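Side-chain contacts in glutathione peroxidase (Hypocrea jecorina, PDB 6VPD), which probably catalyses the reduction of hydroperoxides to alcohols at the expense of thioredoxin, as a thioredoxin peroxidase of the glutathione peroxidase family: residues 33-36 with 40-43; 72-77 with 85-90; 137-142 with 147-152. All blocks are in the same frame, centred on the assembly; numbering follows the deposited sequence.

Contact 1: 33-36 with 40-43; sequences KVPD and NEVD
The two short strands 33-35 and 41-43 form an antiparallel beta hairpin, paired at its centre through Val34 and Val42. These two make the hydrogen-bonded pair: Val34 N gives its hydrogen to Val42 O at 2.9 Å, and Val42 N returns one to Val34 O. Their branched side chains share one face and cross obliquely, Val34 CG2 lying 4.1 Å from Val42 CB, while Leu44 and His132 pack against Val34.

Pro35 pairs with Glu41 at a non-hydrogen-bonded position, where the partner strand asks for no N-H, so a proline fits. The Glu41 chain bends at chi2 (57°) and folds back alongside the proline, with OE1 3.6 Å from Pro35 CD.

Beyond the strands, Asp36 spans the start of the turn with both backbone and side chain. Asp36 N donates to Asn40 O at 2.8 Å. In return, Asn40 N reaches Asp36 OD1 at 2.9 Å, on the syn side and 29° out of the carboxylate plane. With CG between the backbone N and the carbonyl carbon (chi1 53°), the carboxylate swings back to that backbone N-H, and Asp36 CB packs on Val42 CG2 at 3.5 Å. The side-chain acceptor thus continues the ladder of bonds where the strands part, closing the turn with a carboxylate that is likely to hold the backbone N-H of Asn40 more firmly for its charge.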
loop_
_atom_site.group_PDB
_atom_site.type_symbol
_atom_site.label_atom_id
_atom_site.label_comp_id
_atom_site.label_asym_id
_atom_site.label_seq_id
_atom_site.Cartn_x
_atom_site.Cartn_y
_atom_site.Cartn_z
ATOM N N LYS A 33 -9.195 -24.804 -9.087
ATOM C CA LYS A 33 -9.342 -25.492 -7.813
ATOM C C LYS A 33 -8.314 -24.914 -6.851
ATOM O O LYS A 33 -7.211 -24.549 -7.262
ATOM C CB LYS A 33 -9.133 -27.014 -7.951
ATOM C CG LYS A 33 -10.088 -27.715 -8.896
ATOM C CD LYS A 33 -9.554 -27.707 -10.334
ATOM C CE LYS A 33 -10.560 -28.344 -11.299
ATOM N NZ LYS A 33 -9.929 -28.731 -12.609
ATOM N N VAL A 34 -8.680 -24.821 -5.577
ATOM C CA VAL A 34 -7.825 -24.232 -4.546
ATOM C C VAL A 34 -7.987 -25.037 -3.266
ATOM O O VAL A 34 -9.025 -25.683 -3.048
ATOM C CB VAL A 34 -8.182 -22.754 -4.284
ATOM C CG1 VAL A 34 -7.888 -21.874 -5.495
ATOM C CG2 VAL A 34 -9.647 -22.653 -3.908
ATOM N N PRO A 35 -6.990 -25.004 -2.382
ATOM C CA PRO A 35 -7.139 -25.682 -1.088
ATOM C C PRO A 35 -7.849 -24.799 -0.079
ATOM O O PRO A 35 -7.580 -23.599 0.019
ATOM C CB PRO A 35 -5.693 -25.933 -0.659
ATOM C CG PRO A 35 -4.982 -24.720 -1.192
ATOM C CD PRO A 35 -5.655 -24.392 -2.521
ATOM N N ASP A 36 -8.759 -25.399 0.686
ATOM C CA ASP A 36 -9.289 -24.676 1.831
ATOM C C ASP A 36 -8.343 -24.845 3.016
ATOM O O ASP A 36 -7.308 -25.506 2.924
ATOM C CB ASP A 36 -10.709 -25.132 2.170
ATOM C CG ASP A 36 -10.820 -26.636 2.354
ATOM O OD1 ASP A 36 -9.806 -27.279 2.705
ATOM O OD2 ASP A 36 -11.931 -27.173 2.152
ATOM N N ASN A 40 -7.879 -29.350 2.040
ATOM C CA ASN A 40 -8.748 -30.114 1.161
ATOM C C ASN A 40 -9.147 -29.250 -0.032
ATOM O O ASN A 40 -9.348 -28.034 0.101
ATOM C CB ASN A 40 -9.980 -30.618 1.915
ATOM C CG ASN A 40 -9.621 -31.637 2.987
ATOM O OD1 ASN A 40 -9.428 -31.287 4.154
ATOM N ND2 ASN A 40 -9.514 -32.902 2.591
ATOM N N GLU A 41 -9.252 -29.875 -1.201
ATOM C CA GLU A 41 -9.351 -29.108 -2.429
ATOM C C GLU A 41 -10.786 -28.664 -2.652
ATOM O O GLU A 41 -11.725 -29.453 -2.505
ATOM C CB GLU A 41 -8.796 -29.910 -3.609
ATOM C CG GLU A 41 -7.886 -29.069 -4.528
ATOM C CD GLU A 41 -6.697 -28.429 -3.761
ATOM O OE1 GLU A 41 -6.093 -27.454 -4.275
ATOM O OE2 GLU A 41 -6.361 -28.894 -2.625
ATOM N N VAL A 42 -10.943 -27.366 -2.907
ATOM C CA VAL A 42 -12.217 -26.716 -3.177
ATOM C C VAL A 42 -12.313 -26.500 -4.672
ATOM O O VAL A 42 -11.360 -26.016 -5.301
ATOM C CB VAL A 42 -12.330 -25.366 -2.445
ATOM C CG1 VAL A 42 -13.588 -24.608 -2.894
ATOM C CG2 VAL A 42 -12.282 -25.557 -0.934
ATOM N N ASP A 43 -13.458 -26.844 -5.251
ATOM C CA ASP A 43 -13.693 -26.538 -6.650
ATOM C C ASP A 43 -14.409 -25.200 -6.752
ATOM O O ASP A 43 -15.489 -25.017 -6.174
ATOM C CB ASP A 43 -14.489 -27.636 -7.338
ATOM C CG ASP A 43 -14.422 -27.516 -8.843
ATOM O OD1 ASP A 43 -14.191 -26.382 -9.350
ATOM O OD2 ASP A 43 -14.581 -28.553 -9.520
#

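Contact 2: 72-77 with 85-90; sequences SVYQAI and FVVLGF
Phe85, the first residue of strand 85-92, turns its ring to helix 64-80 and is met there by Ile77 and Tyr74. Ile77 lies slantwise to the phenyl ring and covers its CD2 side with both branches: CG2 comes to 3.5 Å from Phe85 CD2, and CD1 lies 3.9 Å from Phe85 CE2. A beta-branched isoleucine suits the place because its two arms spread along the ring. Ile77 also touches Ile183 and Ile187 of helix 176-188.

Tyr74 comes from one turn earlier. With CG anti to the backbone N (chi1 177°), its ring leaves the side of the helix and runs toward the strand. The two rings meet at a slant, without stacking, Tyr74 CD1 standing 4.1 Å from Phe85 CE2. Farther out, Tyr74 CE1 presents the ring edge to Phe85 O at 3.6 Å, the carbonyl lying near the ring plane. Val87, two residues on and on the same side of the strand, lies alongside Tyr74 with the two side chains running opposite ways, its CG2 3.7 Å from Tyr74 CD1. Phe118 touches Val87 as well.

Apolar contact dominates, as is fitting for a mostly buried interface. Segments 72-77 and 85-90 run nearly antiparallel, at 163°, their axes 9.0 Å apart at closest approach, while Val86 and Leu88 pair through their backbones with strand 51-58. Strand 51-58, helix 64-80 and strand 85-92 therefore make a beta-alpha-beta crossover between parallel strands, a building block of the thioredoxin fold.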
loop_
_atom_site.group_PDB
_atom_site.type_symbol
_atom_site.label_atom_id
_atom_site.label_comp_id
_atom_site.label_asym_id
_atom_site.label_seq_id
_atom_site.Cartn_x
_atom_site.Cartn_y
_atom_site.Cartn_z
ATOM N N SER A 72 -17.253 -6.163 6.939
ATOM C CA SER A 72 -18.363 -5.219 6.873
ATOM C C SER A 72 -18.989 -5.170 5.478
ATOM O O SER A 72 -20.213 -5.227 5.339
ATOM C CB SER A 72 -17.879 -3.838 7.317
ATOM O OG SER A 72 -18.829 -2.835 7.011
ATOM N N VAL A 73 -18.170 -5.058 4.430
ATOM C CA VAL A 73 -18.698 -5.086 3.065
ATOM C C VAL A 73 -19.397 -6.414 2.779
ATOM O O VAL A 73 -20.378 -6.462 2.032
ATOM C CB VAL A 73 -17.563 -4.808 2.054
ATOM C CG1 VAL A 73 -18.095 -4.799 0.621
ATOM C CG2 VAL A 73 -16.899 -3.487 2.363
ATOM N N TYR A 74 -18.931 -7.499 3.389
ATOM C CA TYR A 74 -19.520 -8.818 3.152
ATOM C C TYR A 74 -20.856 -8.983 3.855
ATOM O O TYR A 74 -21.753 -9.649 3.332
ATOM C CB TYR A 74 -18.569 -9.908 3.625
ATOM C CG TYR A 74 -19.109 -11.308 3.491
ATOM C CD1 TYR A 74 -19.369 -11.860 2.239
ATOM C CD2 TYR A 74 -19.315 -12.099 4.617
ATOM C CE1 TYR A 74 -19.834 -13.149 2.115
ATOM C CE2 TYR A 74 -19.776 -13.392 4.505
ATOM C CZ TYR A 74 -20.034 -13.914 3.257
ATOM O OH TYR A 74 -20.500 -15.204 3.156
ATOM N N GLN A 75 -20.994 -8.443 5.071
ATOM C CA GLN A 75 -22.301 -8.474 5.719
ATOM C C GLN A 75 -23.301 -7.620 4.951
ATOM O O GLN A 75 -24.413 -8.072 4.663
ATOM C CB GLN A 75 -22.207 -8.015 7.176
ATOM C CG GLN A 75 -21.285 -8.828 8.049
ATOM C CD GLN A 75 -21.756 -10.256 8.268
ATOM O OE1 GLN A 75 -22.779 -10.687 7.730
ATOM N NE2 GLN A 75 -21.005 -11.005 9.068
ATOM N N ALA A 76 -22.916 -6.383 4.617
ATOM C CA ALA A 76 -23.749 -5.473 3.843
ATOM C C ALA A 76 -24.341 -6.179 2.630
ATOM O O ALA A 76 -25.534 -6.499 2.608
ATOM C CB ALA A 76 -22.935 -4.261 3.401
ATOM N N ILE A 77 -23.501 -6.475 1.636
ATOM C CA ILE A 77 -23.982 -7.077 0.399
ATOM C C ILE A 77 -24.682 -8.412 0.646
ATOM O O ILE A 77 -25.571 -8.799 -0.121
ATOM C CB ILE A 77 -22.801 -7.200 -0.579
ATOM C CG1 ILE A 77 -22.265 -5.807 -0.897
ATOM C CG2 ILE A 77 -23.210 -7.921 -1.858
ATOM C CD1 ILE A 77 -20.866 -5.829 -1.432
ATOM N N PHE A 85 -22.932 -13.251 -3.570
ATOM C CA PHE A 85 -21.612 -12.641 -3.430
ATOM C C PHE A 85 -20.804 -13.360 -2.352
ATOM O O PHE A 85 -21.226 -13.414 -1.195
ATOM C CB PHE A 85 -21.773 -11.151 -3.097
ATOM C CG PHE A 85 -20.499 -10.483 -2.681
ATOM C CD1 PHE A 85 -19.403 -10.441 -3.548
ATOM C CD2 PHE A 85 -20.384 -9.910 -1.416
ATOM C CE1 PHE A 85 -18.215 -9.842 -3.165
ATOM C CE2 PHE A 85 -19.217 -9.303 -1.022
ATOM C CZ PHE A 85 -18.117 -9.266 -1.900
ATOM N N VAL A 86 -19.636 -13.899 -2.715
ATOM C CA VAL A 86 -18.758 -14.586 -1.774
ATOM C C VAL A 86 -17.390 -13.904 -1.754
ATOM O O VAL A 86 -16.891 -13.445 -2.788
ATOM C CB VAL A 86 -18.631 -16.086 -2.118
ATOM C CG1 VAL A 86 -18.357 -16.276 -3.582
ATOM C CG2 VAL A 86 -17.538 -16.737 -1.301
ATOM N N VAL A 87 -16.798 -13.822 -0.565
ATOM C CA VAL A 87 -15.447 -13.322 -0.363
ATOM C C VAL A 87 -14.552 -14.513 -0.040
ATOM O O VAL A 87 -14.873 -15.318 0.847
ATOM C CB VAL A 87 -15.410 -12.280 0.770
ATOM C CG1 VAL A 87 -13.971 -11.851 1.085
ATOM C CG2 VAL A 87 -16.299 -11.077 0.424
ATOM N N LEU A 88 -13.448 -14.642 -0.776
ATOM C CA LEU A 88 -12.479 -15.712 -0.562
ATOM C C LEU A 88 -11.177 -15.080 -0.094
ATOM O O LEU A 88 -10.505 -14.383 -0.868
ATOM C CB LEU A 88 -12.270 -16.537 -1.838
ATOM C CG LEU A 88 -13.509 -17.262 -2.373
ATOM C CD1 LEU A 88 -13.166 -18.232 -3.517
ATOM C CD2 LEU A 88 -14.228 -18.005 -1.259
ATOM N N GLY A 89 -10.821 -15.305 1.168
ATOM C CA GLY A 89 -9.528 -14.868 1.676
ATOM C C GLY A 89 -8.510 -15.987 1.535
ATOM O O GLY A 89 -8.803 -17.141 1.822
ATOM N N PHE A 90 -7.313 -15.634 1.084
ATOM C CA PHE A 90 -6.225 -16.601 0.925
ATOM C C PHE A 90 -5.045 -16.121 1.747
ATOM O O PHE A 90 -4.405 -15.115 1.375
ATOM C CB PHE A 90 -5.785 -16.774 -0.527
ATOM C CG PHE A 90 -6.807 -17.391 -1.422
ATOM C CD1 PHE A 90 -7.860 -16.635 -1.915
ATOM C CD2 PHE A 90 -6.687 -18.713 -1.818
ATOM C CE1 PHE A 90 -8.806 -17.207 -2.761
ATOM C CE2 PHE A 90 -7.626 -19.298 -2.668
ATOM C CZ PHE A 90 -8.684 -18.549 -3.139
#

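Contact 3: 137-142 with 147-152; sequences WLKKEK and GLERVK
Lys140 and Glu149 supply the salt bridge of this contact, between the last turn of helix 133-141 and the loop that follows it. Lys140 NZ lies 3.0 Å from Glu149 OE1 and donates to its syn lone pair, on the side of the other carboxylate oxygen. The glutamate reaches so far because its CG is anti to the backbone N (chi1 -176°) and the chain runs on extended, while the lysine bends at chi2 and brings its end alongside the two carboxylate oxygens, CE 3.2 Å from Glu149 OE2 and near the plane of the group.

Packing of carbon atoms and backbone is the work of Lys139, whose CB is directed at the loop and whose bent chain then runs past Glu149 O to Arg150. Its CB meets Glu149 CG at 3.3 Å, its CG approaches Glu149 O at 3.1 Å, and CD touches Val151 CG2 at 4.2 Å. A lysine suits this buried place because its methylenes pack while the ammonium reaches a polar partner. Glu149 O itself accepts a hydrogen bond from Arg169 NH2.

Like charges also meet: Lys139 NZ stands 3.2 Å from Arg150 NH1, a pair of donors with no bond between them. The ammonium is instead held by a hydrogen bond to Val126 O. Were Glu149 replaced by an alanine, Lys140 would probably be left without its carboxylate mate and Lys139 CB uncovered.

Farther along the loop, Leu148 and Lys152 pack on Tyr65 of the second subunit. With three basic side chains along this contact, the Glu149 carboxylate is likely to offset part of the positive charge, while the Val126 carbonyl gives the buried ammonium a polar partner, which probably eases its nearness to Arg150.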
loop_
_atom_site.group_PDB
_atom_site.type_symbol
_atom_site.label_atom_id
_atom_site.label_comp_id
_atom_site.label_asym_id
_atom_site.label_seq_id
_atom_site.Cartn_x
_atom_site.Cartn_y
_atom_site.Cartn_z
ATOM N N TRP A 137 -2.961 -16.650 -12.956
ATOM C CA TRP A 137 -3.998 -16.221 -13.885
ATOM C C TRP A 137 -4.549 -14.841 -13.519
ATOM O O TRP A 137 -4.643 -13.960 -14.384
ATOM C CB TRP A 137 -5.109 -17.267 -13.919
ATOM C CG TRP A 137 -6.239 -16.941 -14.831
ATOM C CD1 TRP A 137 -6.286 -17.127 -16.188
ATOM C CD2 TRP A 137 -7.507 -16.392 -14.454
ATOM N NE1 TRP A 137 -7.505 -16.731 -16.670
ATOM C CE2 TRP A 137 -8.274 -16.272 -15.628
ATOM C CE3 TRP A 137 -8.075 -16.011 -13.237
ATOM C CZ2 TRP A 137 -9.573 -15.775 -15.618
ATOM C CZ3 TRP A 137 -9.350 -15.500 -13.233
ATOM C CH2 TRP A 137 -10.086 -15.388 -14.410
ATOM N N LEU A 138 -4.930 -14.635 -12.243
ATOM C CA LEU A 138 -5.461 -13.338 -11.815
ATOM C C LEU A 138 -4.521 -12.188 -12.176
ATOM O O LEU A 138 -4.970 -11.114 -12.581
ATOM C CB LEU A 138 -5.714 -13.330 -10.302
ATOM C CG LEU A 138 -6.924 -14.099 -9.759
ATOM C CD1 LEU A 138 -7.003 -13.972 -8.256
ATOM C CD2 LEU A 138 -8.226 -13.663 -10.393
ATOM N N LYS A 139 -3.211 -12.402 -12.044
ATOM C CA LYS A 139 -2.254 -11.312 -12.227
ATOM C C LYS A 139 -2.100 -10.935 -13.702
ATOM O O LYS A 139 -2.114 -9.745 -14.036
ATOM C CB LYS A 139 -0.917 -11.705 -11.588
ATOM C CG LYS A 139 -0.884 -11.480 -10.052
ATOM C CD LYS A 139 -0.071 -12.528 -9.302
ATOM C CE LYS A 139 1.399 -12.448 -9.581
ATOM N NZ LYS A 139 2.054 -13.737 -9.265
ATOM N N LYS A 140 -1.963 -11.931 -14.594
ATOM C CA LYS A 140 -1.970 -11.682 -16.035
ATOM C C LYS A 140 -3.274 -11.050 -16.486
ATOM O O LYS A 140 -3.273 -10.123 -17.304
ATOM C CB LYS A 140 -1.768 -12.989 -16.815
ATOM C CG LYS A 140 -0.388 -13.615 -16.690
ATOM C CD LYS A 140 0.660 -12.775 -17.394
ATOM C CE LYS A 140 2.049 -13.343 -17.202
ATOM N NZ LYS A 140 3.093 -12.400 -17.682
ATOM N N GLU A 141 -4.406 -11.562 -15.991
ATOM C CA GLU A 141 -5.711 -11.104 -16.473
ATOM C C GLU A 141 -6.002 -9.661 -16.092
ATOM O O GLU A 141 -6.760 -8.979 -16.788
ATOM C CB GLU A 141 -6.810 -12.013 -15.944
ATOM C CG GLU A 141 -6.836 -13.344 -16.673
ATOM C CD GLU A 141 -7.061 -13.180 -18.181
ATOM O OE1 GLU A 141 -6.249 -13.710 -18.976
ATOM O OE2 GLU A 141 -8.050 -12.507 -18.570
ATOM N N LYS A 142 -5.434 -9.175 -14.995
ATOM C CA LYS A 142 -5.665 -7.804 -14.558
ATOM C C LYS A 142 -4.380 -7.304 -13.914
ATOM O O LYS A 142 -4.183 -7.425 -12.699
ATOM C CB LYS A 142 -6.847 -7.714 -13.601
ATOM C CG LYS A 142 -7.377 -6.297 -13.429
ATOM C CD LYS A 142 -8.387 -5.915 -14.477
ATOM C CE LYS A 142 -8.730 -4.446 -14.331
ATOM N NZ LYS A 142 -9.355 -3.866 -15.570
ATOM N N GLY A 147 1.020 -1.741 -15.246
ATOM C CA GLY A 147 1.247 -3.049 -15.784
ATOM C C GLY A 147 1.963 -3.987 -14.845
ATOM O O GLY A 147 2.108 -5.172 -15.171
ATOM N N LEU A 148 2.427 -3.496 -13.700
ATOM C CA LEU A 148 3.109 -4.357 -12.750
ATOM C C LEU A 148 2.170 -5.454 -12.307
ATOM O O LEU A 148 1.061 -5.185 -11.840
ATOM C CB LEU A 148 3.576 -3.561 -11.543
ATOM C CG LEU A 148 4.409 -4.396 -10.570
ATOM C CD1 LEU A 148 5.899 -4.448 -10.988
ATOM C CD2 LEU A 148 4.216 -3.869 -9.160
ATOM N N GLU A 149 2.614 -6.689 -12.469
ATOM C CA GLU A 149 1.772 -7.856 -12.286
ATOM C C GLU A 149 1.817 -8.400 -10.854
ATOM O O GLU A 149 0.789 -8.873 -10.348
ATOM C CB GLU A 149 2.191 -8.907 -13.319
ATOM C CG GLU A 149 1.357 -10.141 -13.311
ATOM C CD GLU A 149 1.682 -11.096 -14.447
ATOM O OE1 GLU A 149 2.003 -10.603 -15.561
ATOM O OE2 GLU A 149 1.619 -12.334 -14.213
ATOM N N ARG A 150 2.961 -8.287 -10.168
ATOM C CA ARG A 150 3.085 -8.712 -8.772
ATOM C C ARG A 150 2.058 -8.051 -7.855
ATOM O O ARG A 150 1.731 -6.866 -7.994
ATOM C CB ARG A 150 4.492 -8.407 -8.237
ATOM C CG ARG A 150 5.635 -9.271 -8.819
ATOM C CD ARG A 150 5.608 -10.660 -8.177
ATOM N NE ARG A 150 6.289 -11.716 -8.928
ATOM C CZ ARG A 150 5.763 -12.361 -9.964
ATOM N NH1 ARG A 150 4.528 -12.051 -10.367
ATOM N NH2 ARG A 150 6.472 -13.326 -10.551
ATOM N N VAL A 151 1.564 -8.843 -6.899
ATOM C CA VAL A 151 0.872 -8.297 -5.740
ATOM C C VAL A 151 1.880 -7.600 -4.841
ATOM O O VAL A 151 2.905 -8.179 -4.455
ATOM C CB VAL A 151 0.128 -9.408 -4.992
ATOM C CG1 VAL A 151 -0.576 -8.843 -3.776
ATOM C CG2 VAL A 151 -0.864 -10.085 -5.932
ATOM N N LYS A 152 1.594 -6.351 -4.498
ATOM C CA LYS A 152 2.557 -5.536 -3.767
ATOM C C LYS A 152 2.547 -5.851 -2.277
ATOM O O LYS A 152 3.610 -5.926 -1.656
ATOM C CB LYS A 152 2.266 -4.051 -3.997
ATOM C CG LYS A 152 2.138 -3.681 -5.470
ATOM C CD LYS A 152 1.134 -2.535 -5.698
ATOM C CE LYS A 152 0.355 -2.720 -7.018
ATOM N NZ LYS A 152 -0.715 -1.691 -7.219
#

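Contacts 1 and 2 touch: Val34 CG1 of the hairpin packs against Phe90 CE2 at 3.8 Å, at the far end of the segment whose beginning holds the helix in contact 2, although their centres are 18 Å apart. Contact 3 joins neither; its nearest atoms are about 7 Å from contact 2 and about 8 Å from contact 1, and contacts 2 and 3 lie on opposite sides of the chain's centre. All three lie away from Cys61, the predicted active-site residue. In sequence, however, Cys61 falls between strand 51-58 and helix 64-80, so contact 2 belongs to the beta-alpha-beta unit that carries it, while contact 3 borders the second subunit.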